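Local coordinates for protein metallophosphoesterase (Sphaerobacter thermophilus, PDB 3RQZ) that probably hydrolyses phosphate esters, as a calcineurin-like metallophosphoesterase of the YfcE family, at a centre that holds two zinc ions, at residues Leu7-Val12 with Asp30-Leu35; Ser60-His65 with His122-Tyr127; Asp112-His117 with Pro144-Gly149. One frame throughout, in Å; residues are numbered along the deposited sequence.

How the interactions relate
Interactions 1 and 3 are parallel strand pairs from the two mixed sheets of the fold: strands 6-9 and 31-34 in one, strands 113-116 and 145-147 in the other. Their centres lie about 12 Å apart, and Trp33 meets Trp113 between them. Interaction 2, about 14 Å from the centre of the first and 12 Å from that of the third, joins the start of helix 64-69 to the loop 122-127 near the zinc site. Along the chain interaction 1 closes first; the segments of interactions 2 and 3 then alternate. His117 links all three, its ring near Asn64 and its ND1 bonded to Leu35 O. Both sheets thus deliver loops to one metal centre.

Interaction 1: residues Leu7-Val12 with Asp30-Leu35; sequences LIISDV and DDIWSL. With ZN (zinc ion), chain D.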
ATOM      1  N   LEU A   7       6.181   6.937  -8.602  1.00 23.86           N
ATOM      2  CA  LEU A   7       4.901   6.750  -7.937  1.00 22.93           C
ATOM      3  C   LEU A   7       5.019   5.632  -6.901  1.00 22.70           C
ATOM      4  O   LEU A   7       5.383   4.530  -7.228  1.00 22.95           O
ATOM      5  CB  LEU A   7       3.792   6.473  -8.978  1.00 21.74           C
ATOM      6  CG  LEU A   7       2.432   6.002  -8.434  1.00 22.12           C
ATOM      7  CD1 LEU A   7       1.760   7.066  -7.544  1.00 22.65           C
ATOM      8  CD2 LEU A   7       1.479   5.622  -9.553  1.00 21.04           C
ATOM      9  N   ILE A   8       4.705   5.929  -5.652  1.00 22.36           N
ATOM     10  CA  ILE A   8       4.721   4.925  -4.598  1.00 21.89           C
ATOM     11  C   ILE A   8       3.301   4.652  -4.137  1.00 21.51           C
ATOM     12  O   ILE A   8       2.589   5.576  -3.726  1.00 21.42           O
ATOM     13  CB  ILE A   8       5.608   5.355  -3.396  1.00 21.93           C
ATOM     14  CG1 ILE A   8       7.040   5.688  -3.892  1.00 21.70           C
ATOM     15  CG2 ILE A   8       5.605   4.237  -2.301  1.00 21.04           C
ATOM     16  CD1 ILE A   8       8.012   6.078  -2.788  1.00 22.94           C
ATOM     17  N   ILE A   9       2.888   3.385  -4.210  1.00 21.03           N
ATOM     18  CA  ILE A   9       1.531   2.995  -3.839  1.00 20.64           C
ATOM     19  C   ILE A   9       1.545   1.807  -2.890  1.00 20.40           C
ATOM     20  O   ILE A   9       2.505   1.001  -2.866  1.00 19.89           O
ATOM     21  CB  ILE A   9       0.607   2.643  -5.094  1.00 20.62           C
ATOM     22  CG1 ILE A   9       1.210   1.488  -5.944  1.00 22.07           C
ATOM     23  CG2 ILE A   9       0.319   3.914  -5.922  1.00 22.45           C
ATOM     24  CD1 ILE A   9       0.345   1.039  -7.132  1.00 23.99           C
ATOM     25  N   SER A  10       0.479   1.692  -2.119  1.00 19.54           N
ATOM     26  CA  SER A  10       0.321   0.592  -1.195  1.00 19.74           C
ATOM     27  C   SER A  10      -1.155   0.309  -0.993  1.00 19.96           C
ATOM     28  O   SER A  10      -2.003   1.208  -1.164  1.00 21.16           O
ATOM     29  CB  SER A  10       0.979   0.930   0.151  1.00 19.85           C
ATOM     30  OG  SER A  10       1.057  -0.215   0.985  1.00 21.61           O
ATOM     31  N   ASP A  11      -1.460  -0.935  -0.634  1.00 19.13           N
ATOM     32  CA  ASP A  11      -2.786  -1.295  -0.140  1.00 19.68           C
ATOM     33  C   ASP A  11      -3.879  -0.957  -1.154  1.00 19.35           C
ATOM     34  O   ASP A  11      -4.915  -0.357  -0.836  1.00 19.54           O
ATOM     35  CB  ASP A  11      -3.022  -0.689   1.272  1.00 19.80           C
ATOM     36  CG  ASP A  11      -1.980  -1.163   2.291  1.00 20.83           C
ATOM     37  OD1 ASP A  11      -2.093  -2.319   2.777  1.00 21.79           O
ATOM     38  OD2 ASP A  11      -1.032  -0.390   2.599  1.00 22.67           O
ATOM     39  N   VAL A  12      -3.624  -1.358  -2.389  1.00 19.34           N
ATOM     40  CA  VAL A  12      -4.601  -1.262  -3.460  1.00 19.38           C
ATOM     41  C   VAL A  12      -5.856  -2.080  -3.103  1.00 19.76           C
ATOM     42  O   VAL A  12      -6.994  -1.638  -3.312  1.00 20.90           O
ATOM     43  CB  VAL A  12      -3.970  -1.706  -4.803  1.00 18.14           C
ATOM     44  CG1 VAL A  12      -5.057  -1.809  -5.899  1.00 18.44           C
ATOM     45  CG2 VAL A  12      -2.837  -0.707  -5.194  1.00 17.18           C
ATOM     46  N   ASP A  30       8.366   7.909 -13.803  1.00 32.27           N
ATOM     47  CA  ASP A  30       9.463   7.115 -14.339  1.00 32.03           C
ATOM     48  C   ASP A  30       9.472   5.693 -13.826  1.00 31.31           C
ATOM     49  O   ASP A  30      10.152   4.850 -14.404  1.00 31.16           O
ATOM     50  CB  ASP A  30      10.796   7.798 -14.009  1.00 32.42           C
ATOM     51  CG  ASP A  30      10.884   9.152 -14.629  1.00 34.10           C
ATOM     52  OD1 ASP A  30      10.768   9.228 -15.874  1.00 37.88           O
ATOM     53  OD2 ASP A  30      11.000  10.142 -13.882  1.00 36.56           O
ATOM     54  N   ASP A  31       8.748   5.437 -12.732  1.00 29.74           N
ATOM     55  CA  ASP A  31       8.674   4.095 -12.142  1.00 28.25           C
ATOM     56  C   ASP A  31       7.532   4.093 -11.134  1.00 26.89           C
ATOM     57  O   ASP A  31       7.103   5.144 -10.660  1.00 26.19           O
ATOM     58  CB  ASP A  31      10.002   3.683 -11.463  1.00 28.47           C
ATOM     59  CG  ASP A  31      10.148   2.151 -11.272  1.00 28.61           C
ATOM     60  OD1 ASP A  31       9.308   1.352 -11.772  1.00 28.61           O
ATOM     61  OD2 ASP A  31      11.131   1.740 -10.602  1.00 28.81           O
ATOM     62  N   ILE A  32       7.010   2.904 -10.859  1.00 24.66           N
ATOM     63  CA  ILE A  32       5.922   2.705  -9.904  1.00 23.41           C
ATOM     64  C   ILE A  32       6.345   1.613  -8.912  1.00 22.72           C
ATOM     65  O   ILE A  32       6.813   0.532  -9.318  1.00 22.21           O
ATOM     66  CB  ILE A  32       4.625   2.355 -10.646  1.00 23.70           C
ATOM     67  CG1 ILE A  32       4.163   3.575 -11.484  1.00 25.82           C
ATOM     68  CG2 ILE A  32       3.518   1.846  -9.666  1.00 22.47           C
ATOM     69  CD1 ILE A  32       3.117   3.253 -12.561  1.00 29.83           C
ATOM     70  N   TRP A  33       6.243   1.905  -7.617  1.00 21.89           N
ATOM     71  CA  TRP A  33       6.596   0.922  -6.593  1.00 21.99           C
ATOM     72  C   TRP A  33       5.370   0.496  -5.798  1.00 21.35           C
ATOM     73  O   TRP A  33       4.628   1.352  -5.328  1.00 21.31           O
ATOM     74  CB  TRP A  33       7.588   1.483  -5.572  1.00 22.25           C
ATOM     75  CG  TRP A  33       8.901   1.972  -6.081  1.00 23.30           C
ATOM     76  CD1 TRP A  33       9.454   1.790  -7.331  1.00 24.55           C
ATOM     77  CD2 TRP A  33       9.863   2.687  -5.317  1.00 23.77           C
ATOM     78  NE1 TRP A  33      10.696   2.386  -7.380  1.00 24.56           N
ATOM     79  CE2 TRP A  33      10.979   2.926  -6.156  1.00 25.07           C
ATOM     80  CE3 TRP A  33       9.896   3.153  -3.996  1.00 26.18           C
ATOM     81  CZ2 TRP A  33      12.112   3.639  -5.723  1.00 26.89           C
ATOM     82  CZ3 TRP A  33      11.052   3.859  -3.558  1.00 28.36           C
ATOM     83  CH2 TRP A  33      12.118   4.100  -4.426  1.00 26.66           C
ATOM     84  N   SER A  34       5.170  -0.812  -5.647  1.00 20.01           N
ATOM     85  CA  SER A  34       4.045  -1.341  -4.877  1.00 20.02           C
ATOM     86  C   SER A  34       4.521  -1.907  -3.542  1.00 20.64           C
ATOM     87  O   SER A  34       5.454  -2.730  -3.480  1.00 20.57           O
ATOM     88  CB  SER A  34       3.301  -2.418  -5.682  1.00 19.80           C
ATOM     89  OG  SER A  34       2.360  -3.142  -4.861  1.00 22.50           O
ATOM     90  N   LEU A  35       3.874  -1.472  -2.466  1.00 20.77           N
ATOM     91  CA  LEU A  35       4.190  -1.974  -1.150  1.00 21.07           C
ATOM     92  C   LEU A  35       3.271  -3.106  -0.693  1.00 20.55           C
ATOM     93  O   LEU A  35       3.230  -3.440   0.488  1.00 20.69           O
ATOM     94  CB  LEU A  35       4.192  -0.801  -0.143  1.00 21.42           C
ATOM     95  CG  LEU A  35       5.442   0.063  -0.075  1.00 24.19           C
ATOM     96  CD1 LEU A  35       5.930   0.529  -1.451  1.00 24.24           C
ATOM     97  CD2 LEU A  35       5.255   1.297   0.909  1.00 27.50           C
TER
HETATM   98 ZN    ZN D 301      -3.612  -3.531   3.736  1.00 29.84          ZN
HETATM   99  O   HOH W   1      -4.814  -4.635   5.563  1.00 26.74           O
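Ile8 and Trp33 lie side by side on one face of the sheet, with the terminal CD1 of Ile8 3.7 Å from Trp33 CE3. CG1 of Ile8 is anti to its carbonyl carbon (chi1 -55°), which carries that branch to the CE3-CZ3 side of the indole and leaves CG2 to meet Leu35 CD1 at 3.8 Å. On the other face Leu7 CB packs on Ile32 CG1 at 3.8 Å, while Ile9 reaches Ile32 CG2 with CD1. This is the tight part, and the backbones beneath it run parallel, 16° apart in direction. Asp31 O and Trp33 O accept from Leu7 N and Ile9 N; in return Trp33 N and Leu35 N bond to Leu7 O and Ile9 O. The straightest is Ile9 N to Trp33 O, 2.9 Å long with 173° at the hydrogen.

Past the strand end, Ser10 OG touches Leu35 CB and donates to Asp11 OD2 at 2.6 Å, coming from above the carboxylate plane. OD2 is also bonded by the backbone N of His150, while Asp11 OD1 binds one of the two zinc ions at 2.2 Å, in a site completed by His13, Asp37, His152 and a water.

The other end is looser. Asp31 is partly exposed, and its OD2 receives a weak bond from Trp33 NE1 in the plane of the indole; its stronger partner is Asn58.

The pair belongs to a beta-alpha-beta unit whose helix 16-26 covers Leu7, Ile9 and Ile32. Helix 45-55 touches Ile32 and Ser34, and strand 201-207 runs antiparallel along the far side of strand 6-9.

Interaction 2: residues Ser60-His65 with His122-Tyr127; sequences SVIGNH and HPIWEY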
ATOM      1  N   SER A  60       8.183  -4.307  -5.860  1.00 19.90           N
ATOM      2  CA  SER A  60       6.833  -4.820  -5.640  1.00 19.34           C
ATOM      3  C   SER A  60       6.971  -5.860  -4.533  1.00 19.53           C
ATOM      4  O   SER A  60       7.501  -6.955  -4.761  1.00 18.99           O
ATOM      5  CB  SER A  60       6.288  -5.488  -6.920  1.00 19.64           C
ATOM      6  OG  SER A  60       4.947  -5.966  -6.738  1.00 20.81           O
ATOM      7  N   VAL A  61       6.549  -5.511  -3.317  1.00 19.40           N
ATOM      8  CA  VAL A  61       6.756  -6.394  -2.202  1.00 19.17           C
ATOM      9  C   VAL A  61       5.387  -6.979  -1.772  1.00 19.80           C
ATOM     10  O   VAL A  61       4.345  -6.418  -2.085  1.00 20.86           O
ATOM     11  CB  VAL A  61       7.547  -5.681  -1.016  1.00 18.71           C
ATOM     12  CG1 VAL A  61       8.976  -5.241  -1.482  1.00 19.28           C
ATOM     13  CG2 VAL A  61       6.784  -4.487  -0.460  1.00 19.67           C
ATOM     14  N   ILE A  62       5.405  -8.134  -1.115  1.00 20.36           N
ATOM     15  CA  ILE A  62       4.191  -8.857  -0.795  1.00 20.30           C
ATOM     16  C   ILE A  62       3.596  -8.216   0.459  1.00 20.14           C
ATOM     17  O   ILE A  62       4.349  -7.739   1.335  1.00 21.47           O
ATOM     18  CB  ILE A  62       4.499 -10.370  -0.578  1.00 20.92           C
ATOM     19  CG1 ILE A  62       3.227 -11.166  -0.394  1.00 22.26           C
ATOM     20  CG2 ILE A  62       5.414 -10.633   0.650  1.00 20.22           C
ATOM     21  CD1 ILE A  62       3.061 -12.229  -1.407  1.00 26.05           C
ATOM     22  N   GLY A  63       2.261  -8.152   0.521  1.00 19.66           N
ATOM     23  CA  GLY A  63       1.545  -7.748   1.748  1.00 18.70           C
ATOM     24  C   GLY A  63       0.952  -8.954   2.470  1.00 19.01           C
ATOM     25  O   GLY A  63       0.984 -10.084   1.940  1.00 19.11           O
ATOM     26  N   ASN A  64       0.413  -8.743   3.677  1.00 18.85           N
ATOM     27  CA  ASN A  64      -0.161  -9.869   4.435  1.00 19.25           C
ATOM     28  C   ASN A  64      -1.393 -10.474   3.740  1.00 19.53           C
ATOM     29  O   ASN A  64      -1.618 -11.707   3.774  1.00 19.85           O
ATOM     30  CB  ASN A  64      -0.477  -9.452   5.893  1.00 19.00           C
ATOM     31  CG  ASN A  64      -1.347  -8.189   5.972  1.00 20.58           C
ATOM     32  OD1 ASN A  64      -0.989  -7.143   5.434  1.00 21.41           O
ATOM     33  ND2 ASN A  64      -2.470  -8.281   6.683  1.00 22.34           N
ATOM     34  N   HIS A  65      -2.207  -9.632   3.117  1.00 19.88           N
ATOM     35  CA  HIS A  65      -3.378 -10.180   2.364  1.00 21.86           C
ATOM     36  C   HIS A  65      -2.992 -10.997   1.129  1.00 21.34           C
ATOM     37  O   HIS A  65      -3.604 -12.043   0.866  1.00 21.95           O
ATOM     38  CB  HIS A  65      -4.395  -9.080   2.023  1.00 21.59           C
ATOM     39  CG  HIS A  65      -5.138  -8.612   3.221  1.00 23.99           C
ATOM     40  ND1 HIS A  65      -6.407  -9.057   3.526  1.00 24.69           N
ATOM     41  CD2 HIS A  65      -4.761  -7.793   4.237  1.00 24.40           C
ATOM     42  CE1 HIS A  65      -6.796  -8.511   4.666  1.00 27.30           C
ATOM     43  NE2 HIS A  65      -5.819  -7.738   5.117  1.00 27.27           N
ATOM     44  N   HIS A 122       9.549  -6.631  10.967  1.00 24.92           N
ATOM     45  CA  HIS A 122       8.605  -7.687  10.588  1.00 25.31           C
ATOM     46  C   HIS A 122       7.895  -7.314   9.308  1.00 23.46           C
ATOM     47  O   HIS A 122       6.784  -6.796   9.353  1.00 23.39           O
ATOM     48  CB  HIS A 122       7.594  -7.895  11.727  1.00 26.53           C
ATOM     49  CG  HIS A 122       8.248  -8.138  13.050  1.00 30.11           C
ATOM     50  ND1 HIS A 122       8.878  -9.323  13.350  1.00 33.07           N
ATOM     51  CD2 HIS A 122       8.401  -7.342  14.141  1.00 31.73           C
ATOM     52  CE1 HIS A 122       9.372  -9.261  14.578  1.00 34.30           C
ATOM     53  NE2 HIS A 122       9.096  -8.069  15.079  1.00 33.50           N
ATOM     54  N   PRO A 123       8.534  -7.584   8.154  1.00 22.81           N
ATOM     55  CA  PRO A 123       8.124  -7.032   6.868  1.00 22.72           C
ATOM     56  C   PRO A 123       6.642  -7.157   6.523  1.00 23.31           C
ATOM     57  O   PRO A 123       6.046  -6.196   6.009  1.00 24.07           O
ATOM     58  CB  PRO A 123       9.003  -7.802   5.867  1.00 22.93           C
ATOM     59  CG  PRO A 123      10.226  -8.105   6.608  1.00 22.76           C
ATOM     60  CD  PRO A 123       9.860  -8.231   8.059  1.00 23.17           C
ATOM     61  N   ILE A 124       6.053  -8.323   6.783  1.00 22.78           N
ATOM     62  CA  ILE A 124       4.668  -8.597   6.356  1.00 24.10           C
ATOM     63  C   ILE A 124       3.649  -8.061   7.357  1.00 23.17           C
ATOM     64  O   ILE A 124       2.509  -7.729   7.002  1.00 23.50           O
ATOM     65  CB  ILE A 124       4.444 -10.154   6.206  1.00 24.03           C
ATOM     66  CG1 ILE A 124       5.331 -10.719   5.101  1.00 27.78           C
ATOM     67  CG2 ILE A 124       3.019 -10.497   5.902  1.00 26.10           C
ATOM     68  CD1 ILE A 124       5.507  -9.770   3.978  1.00 29.71           C
ATOM     69  N   TRP A 125       4.055  -7.991   8.612  1.00 23.21           N
ATOM     70  CA  TRP A 125       3.063  -8.007   9.696  1.00 23.65           C
ATOM     71  C   TRP A 125       2.946  -6.779  10.572  1.00 23.61           C
ATOM     72  O   TRP A 125       1.840  -6.471  11.060  1.00 24.77           O
ATOM     73  CB  TRP A 125       3.368  -9.188  10.611  1.00 23.85           C
ATOM     74  CG  TRP A 125       3.291 -10.494   9.962  1.00 25.51           C
ATOM     75  CD1 TRP A 125       4.331 -11.358   9.735  1.00 26.50           C
ATOM     76  CD2 TRP A 125       2.104 -11.148   9.470  1.00 26.89           C
ATOM     77  NE1 TRP A 125       3.862 -12.509   9.124  1.00 27.09           N
ATOM     78  CE2 TRP A 125       2.502 -12.413   8.966  1.00 27.75           C
ATOM     79  CE3 TRP A 125       0.744 -10.795   9.428  1.00 26.00           C
ATOM     80  CZ2 TRP A 125       1.590 -13.327   8.408  1.00 27.66           C
ATOM     81  CZ3 TRP A 125      -0.160 -11.699   8.873  1.00 28.97           C
ATOM     82  CH2 TRP A 125       0.276 -12.958   8.367  1.00 28.18           C
ATOM     83  N   GLU A 126       4.055  -6.089  10.816  1.00 22.73           N
ATOM     84  CA  GLU A 126       4.062  -5.083  11.906  1.00 23.86           C
ATOM     85  C   GLU A 126       3.583  -3.723  11.419  1.00 23.48           C
ATOM     86  O   GLU A 126       4.046  -3.244  10.397  1.00 23.72           O
ATOM     87  CB  GLU A 126       5.461  -4.953  12.529  1.00 23.36           C
ATOM     88  CG  GLU A 126       5.561  -3.915  13.682  1.00 24.86           C
ATOM     89  CD  GLU A 126       6.906  -3.942  14.396  1.00 28.10           C
ATOM     90  OE1 GLU A 126       7.957  -3.691  13.771  1.00 27.69           O
ATOM     91  OE2 GLU A 126       6.909  -4.216  15.617  1.00 32.22           O
ATOM     92  N   TYR A 127       2.666  -3.108  12.160  1.00 23.77           N
ATOM     93  CA  TYR A 127       2.195  -1.740  11.848  1.00 24.80           C
ATOM     94  C   TYR A 127       3.131  -0.718  12.469  1.00 25.37           C
ATOM     95  O   TYR A 127       3.594  -0.899  13.590  1.00 27.71           O
ATOM     96  CB  TYR A 127       0.788  -1.475  12.388  1.00 25.24           C
ATOM     97  CG  TYR A 127      -0.302  -2.397  11.892  1.00 26.31           C
ATOM     98  CD1 TYR A 127      -0.972  -2.134  10.688  1.00 26.87           C
ATOM     99  CD2 TYR A 127      -0.689  -3.502  12.641  1.00 27.81           C
ATOM    100  CE1 TYR A 127      -1.995  -2.978  10.232  1.00 26.55           C
ATOM    101  CE2 TYR A 127      -1.701  -4.350  12.210  1.00 28.29           C
ATOM    102  CZ  TYR A 127      -2.360  -4.074  11.008  1.00 28.77           C
ATOM    103  OH  TYR A 127      -3.358  -4.901  10.572  1.00 30.38           O
TER
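The carbonyl oxygen of His122 is gripped by two backbone N-H groups, Trp125 N at 3.1 Å and Glu126 N at 3.2 Å, and the turn they tie presents Ile124 and Trp125 to Ile62 and Asn64. No hydrogen bond crosses between the segments; what joins them is carbon. Ile124 does most of it, with both branches. Its CD1 crosses Ile62 CG2 at 3.4 Å, tighter than usual for two methyls, and CG2 sits 3.6 Å from Asn64 CB.

With CG1 of Ile124 beside the backbone N (chi1 -64°), CG2 falls anti to that N and lies over the centre of one face of the Trp125 ring, 3.6 Å above its plane. The methyl is therefore wedged between the indole and the start of the helix, and Trp125 CZ3 closes in on Asn64 CB at 3.7 Å. With an alanine here both Ile124 branches are gone, which is likely to open a gap beside Ile62 CG2 and strip the Trp125 face of its methyl cover. The carbonyl oxygen of Ile124 is buried here without a polar partner, whereas Trp125 O accepts from the zinc ligand His150.

Gly63, Asn64 and His65 form the GNH motif of this superfamily, and the side chain of Asn64 comes within about 3 Å of a zinc ion. Gly63 is the N-cap of helix 64-69, its N bonded to Asp66. The loop 122-127 runs from strand 113-116 toward helix 131-137, with Pro123 resting on Arg107 of strand 107-110 and on Val116.

Interaction 3: residues Asp112-His117 with Pro144-Gly149; sequences DWTVVH and PLCFVG
Phe147 has the most surface covered by the opposite strand. Its ring receives Trp113 CB at the edge, in the ring plane, 4.0 Å from CE2, and its CB lies against Val115 CG2. Trp113 carries CG between its backbone N and carbonyl carbon (chi1 45°), which leads the indole away from this pair, toward Trp33 and Phe206. The backbone of Phe147 is bonded at both ends: its N donates to Thr114 O, and its O accepts from Val116 N at 172°.

Asp112 comes second, at the exposed end. Its carboxylate lies obliquely against CG and CD of Pro144, with OD1 3.6 Å from Pro144 CG, while its carbonyl oxygen takes Leu145 N at 3.0 Å. Thr114, on the face opposite Phe147, sets CG2 4.1 Å from Cys146 SG and has its hydroxyl bonded to Thr143. Beyond it Val116 CG2 and Val148 CG1 lie side by side at 3.7 Å.

The parallel pattern gives way at the far end. Gly149 N is 3.8 Å from Val116 O and bonds instead to His117 O at 2.8 Å, approaching from 44° above the carbonyl plane. Strands 113-116 and 145-147, linked through helix 131-137 as a beta-alpha-beta unit, thus stay joined as far as the metal loops.

The side chains meet mainly through carbon and sulfur, and the hydrogen bonds between the segments are all backbone to backbone. The end of the contact reaches the metal site: Gly149 precedes the zinc ligand His150, and the side chain of His117, bonded through ND1 to Leu35 O, comes within about 3 Å of a zinc ion.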
ATOM      1  N   ASP A 112      19.580   4.081  -1.579  1.00 33.01           N
ATOM      2  CA  ASP A 112      19.123   4.845  -0.405  1.00 31.86           C
ATOM      3  C   ASP A 112      17.763   4.424   0.167  1.00 30.28           C
ATOM      4  O   ASP A 112      17.237   5.092   1.061  1.00 29.71           O
ATOM      5  CB  ASP A 112      19.111   6.334  -0.728  1.00 32.81           C
ATOM      6  CG  ASP A 112      20.499   6.924  -0.798  1.00 36.09           C
ATOM      7  OD1 ASP A 112      21.472   6.272  -0.325  1.00 37.89           O
ATOM      8  OD2 ASP A 112      20.615   8.054  -1.332  1.00 40.63           O
ATOM      9  N   TRP A 113      17.179   3.330  -0.318  1.00 28.34           N
ATOM     10  CA  TRP A 113      15.865   2.953   0.228  1.00 27.08           C
ATOM     11  C   TRP A 113      15.651   1.490   0.543  1.00 26.08           C
ATOM     12  O   TRP A 113      16.203   0.632  -0.098  1.00 26.52           O
ATOM     13  CB  TRP A 113      14.709   3.474  -0.643  1.00 27.59           C
ATOM     14  CG  TRP A 113      14.899   3.266  -2.101  1.00 27.03           C
ATOM     15  CD1 TRP A 113      14.582   2.150  -2.822  1.00 26.60           C
ATOM     16  CD2 TRP A 113      15.442   4.220  -3.038  1.00 26.89           C
ATOM     17  NE1 TRP A 113      14.907   2.345  -4.163  1.00 27.99           N
ATOM     18  CE2 TRP A 113      15.428   3.608  -4.316  1.00 29.02           C
ATOM     19  CE3 TRP A 113      15.952   5.519  -2.912  1.00 27.56           C
ATOM     20  CZ2 TRP A 113      15.901   4.260  -5.473  1.00 29.07           C
ATOM     21  CZ3 TRP A 113      16.421   6.176  -4.063  1.00 30.87           C
ATOM     22  CH2 TRP A 113      16.384   5.538  -5.328  1.00 31.49           C
ATOM     23  N   THR A 114      14.829   1.245   1.565  1.00 25.11           N
ATOM     24  CA  THR A 114      14.384  -0.075   1.937  1.00 23.32           C
ATOM     25  C   THR A 114      12.878   0.005   1.810  1.00 22.40           C
ATOM     26  O   THR A 114      12.278   1.058   2.159  1.00 20.84           O
ATOM     27  CB  THR A 114      14.787  -0.405   3.396  1.00 23.50           C
ATOM     28  OG1 THR A 114      16.223  -0.407   3.496  1.00 25.03           O
ATOM     29  CG2 THR A 114      14.212  -1.766   3.823  1.00 23.29           C
ATOM     30  N   VAL A 115      12.257  -1.065   1.285  1.00 20.82           N
ATOM     31  CA  VAL A 115      10.800  -1.072   1.083  1.00 20.73           C
ATOM     32  C   VAL A 115      10.219  -2.395   1.610  1.00 20.63           C
ATOM     33  O   VAL A 115      10.713  -3.487   1.250  1.00 20.60           O
ATOM     34  CB  VAL A 115      10.429  -0.933  -0.415  1.00 20.76           C
ATOM     35  CG1 VAL A 115       8.847  -0.989  -0.571  1.00 20.35           C
ATOM     36  CG2 VAL A 115      11.024   0.362  -1.014  1.00 20.69           C
ATOM     37  N   VAL A 116       9.223  -2.284   2.491  1.00 20.65           N
ATOM     38  CA  VAL A 116       8.515  -3.417   3.087  1.00 20.18           C
ATOM     39  C   VAL A 116       7.031  -3.042   3.196  1.00 20.92           C
ATOM     40  O   VAL A 116       6.637  -1.870   3.096  1.00 21.12           O
ATOM     41  CB  VAL A 116       9.025  -3.761   4.528  1.00 20.26           C
ATOM     42  CG1 VAL A 116      10.465  -4.352   4.492  1.00 20.27           C
ATOM     43  CG2 VAL A 116       8.986  -2.490   5.446  1.00 22.29           C
ATOM     44  N   HIS A 117       6.193  -4.048   3.401  1.00 20.80           N
ATOM     45  CA  HIS A 117       4.797  -3.779   3.561  1.00 20.24           C
ATOM     46  C   HIS A 117       4.494  -3.210   4.947  1.00 20.82           C
ATOM     47  O   HIS A 117       3.698  -2.289   5.088  1.00 22.04           O
ATOM     48  CB  HIS A 117       3.998  -5.073   3.378  1.00 19.08           C
ATOM     49  CG  HIS A 117       2.529  -4.872   3.555  1.00 18.43           C
ATOM     50  ND1 HIS A 117       1.787  -4.125   2.668  1.00 18.05           N
ATOM     51  CD2 HIS A 117       1.668  -5.294   4.517  1.00 17.43           C
ATOM     52  CE1 HIS A 117       0.527  -4.094   3.076  1.00 20.31           C
ATOM     53  NE2 HIS A 117       0.428  -4.802   4.192  1.00 19.53           N
ATOM     54  N   PRO A 144      19.141   5.489   4.147  1.00 29.14           N
ATOM     55  CA  PRO A 144      18.534   6.744   4.570  1.00 28.76           C
ATOM     56  C   PRO A 144      17.016   6.655   4.687  1.00 28.45           C
ATOM     57  O   PRO A 144      16.449   7.243   5.598  1.00 28.68           O
ATOM     58  CB  PRO A 144      18.931   7.706   3.447  1.00 29.64           C
ATOM     59  CG  PRO A 144      20.186   7.130   2.901  1.00 29.32           C
ATOM     60  CD  PRO A 144      19.945   5.664   2.925  1.00 29.05           C
ATOM     61  N   LEU A 145      16.350   5.887   3.819  1.00 27.53           N
ATOM     62  CA  LEU A 145      14.874   5.912   3.791  1.00 26.90           C
ATOM     63  C   LEU A 145      14.291   4.507   3.907  1.00 25.67           C
ATOM     64  O   LEU A 145      14.887   3.563   3.383  1.00 24.97           O
ATOM     65  CB  LEU A 145      14.394   6.560   2.485  1.00 27.53           C
ATOM     66  CG  LEU A 145      14.855   7.967   2.087  1.00 28.76           C
ATOM     67  CD1 LEU A 145      14.266   8.248   0.721  1.00 29.54           C
ATOM     68  CD2 LEU A 145      14.427   9.044   3.101  1.00 31.64           C
ATOM     69  N   CYS A 146      13.175   4.371   4.637  1.00 24.83           N
ATOM     70  CA  CYS A 146      12.340   3.142   4.617  1.00 23.93           C
ATOM     71  C   CYS A 146      10.886   3.474   4.298  1.00 23.53           C
ATOM     72  O   CYS A 146      10.262   4.325   4.977  1.00 23.84           O
ATOM     73  CB  CYS A 146      12.396   2.391   5.955  1.00 23.56           C
ATOM     74  SG  CYS A 146      11.627   0.723   5.871  1.00 25.43           S
ATOM     75  N   PHE A 147      10.360   2.835   3.257  1.00 22.62           N
ATOM     76  CA  PHE A 147       8.971   3.001   2.841  1.00 22.35           C
ATOM     77  C   PHE A 147       8.164   1.832   3.337  1.00 21.15           C
ATOM     78  O   PHE A 147       8.563   0.667   3.161  1.00 20.24           O
ATOM     79  CB  PHE A 147       8.849   3.118   1.305  1.00 21.91           C
ATOM     80  CG  PHE A 147       9.467   4.378   0.762  1.00 23.01           C
ATOM     81  CD1 PHE A 147       8.755   5.585   0.813  1.00 22.43           C
ATOM     82  CD2 PHE A 147      10.788   4.387   0.295  1.00 22.11           C
ATOM     83  CE1 PHE A 147       9.334   6.776   0.326  1.00 23.51           C
ATOM     84  CE2 PHE A 147      11.369   5.559  -0.204  1.00 23.47           C
ATOM     85  CZ  PHE A 147      10.652   6.757  -0.187  1.00 24.38           C
ATOM     86  N   VAL A 148       7.035   2.147   3.958  1.00 20.82           N
ATOM     87  CA  VAL A 148       6.159   1.140   4.554  1.00 21.02           C
ATOM     88  C   VAL A 148       4.690   1.421   4.215  1.00 20.75           C
ATOM     89  O   VAL A 148       4.351   2.549   3.868  1.00 22.35           O
ATOM     90  CB  VAL A 148       6.333   1.081   6.104  1.00 21.08           C
ATOM     91  CG1 VAL A 148       7.794   0.867   6.505  1.00 21.44           C
ATOM     92  CG2 VAL A 148       5.782   2.361   6.796  1.00 22.44           C
ATOM     93  N   GLY A 149       3.823   0.404   4.316  1.00 20.70           N
ATOM     94  CA  GLY A 149       2.367   0.576   4.130  1.00 20.04           C
ATOM     95  C   GLY A 149       1.609   0.027   5.330  1.00 20.45           C
ATOM     96  O   GLY A 149       1.958   0.347   6.496  1.00 19.61           O
TER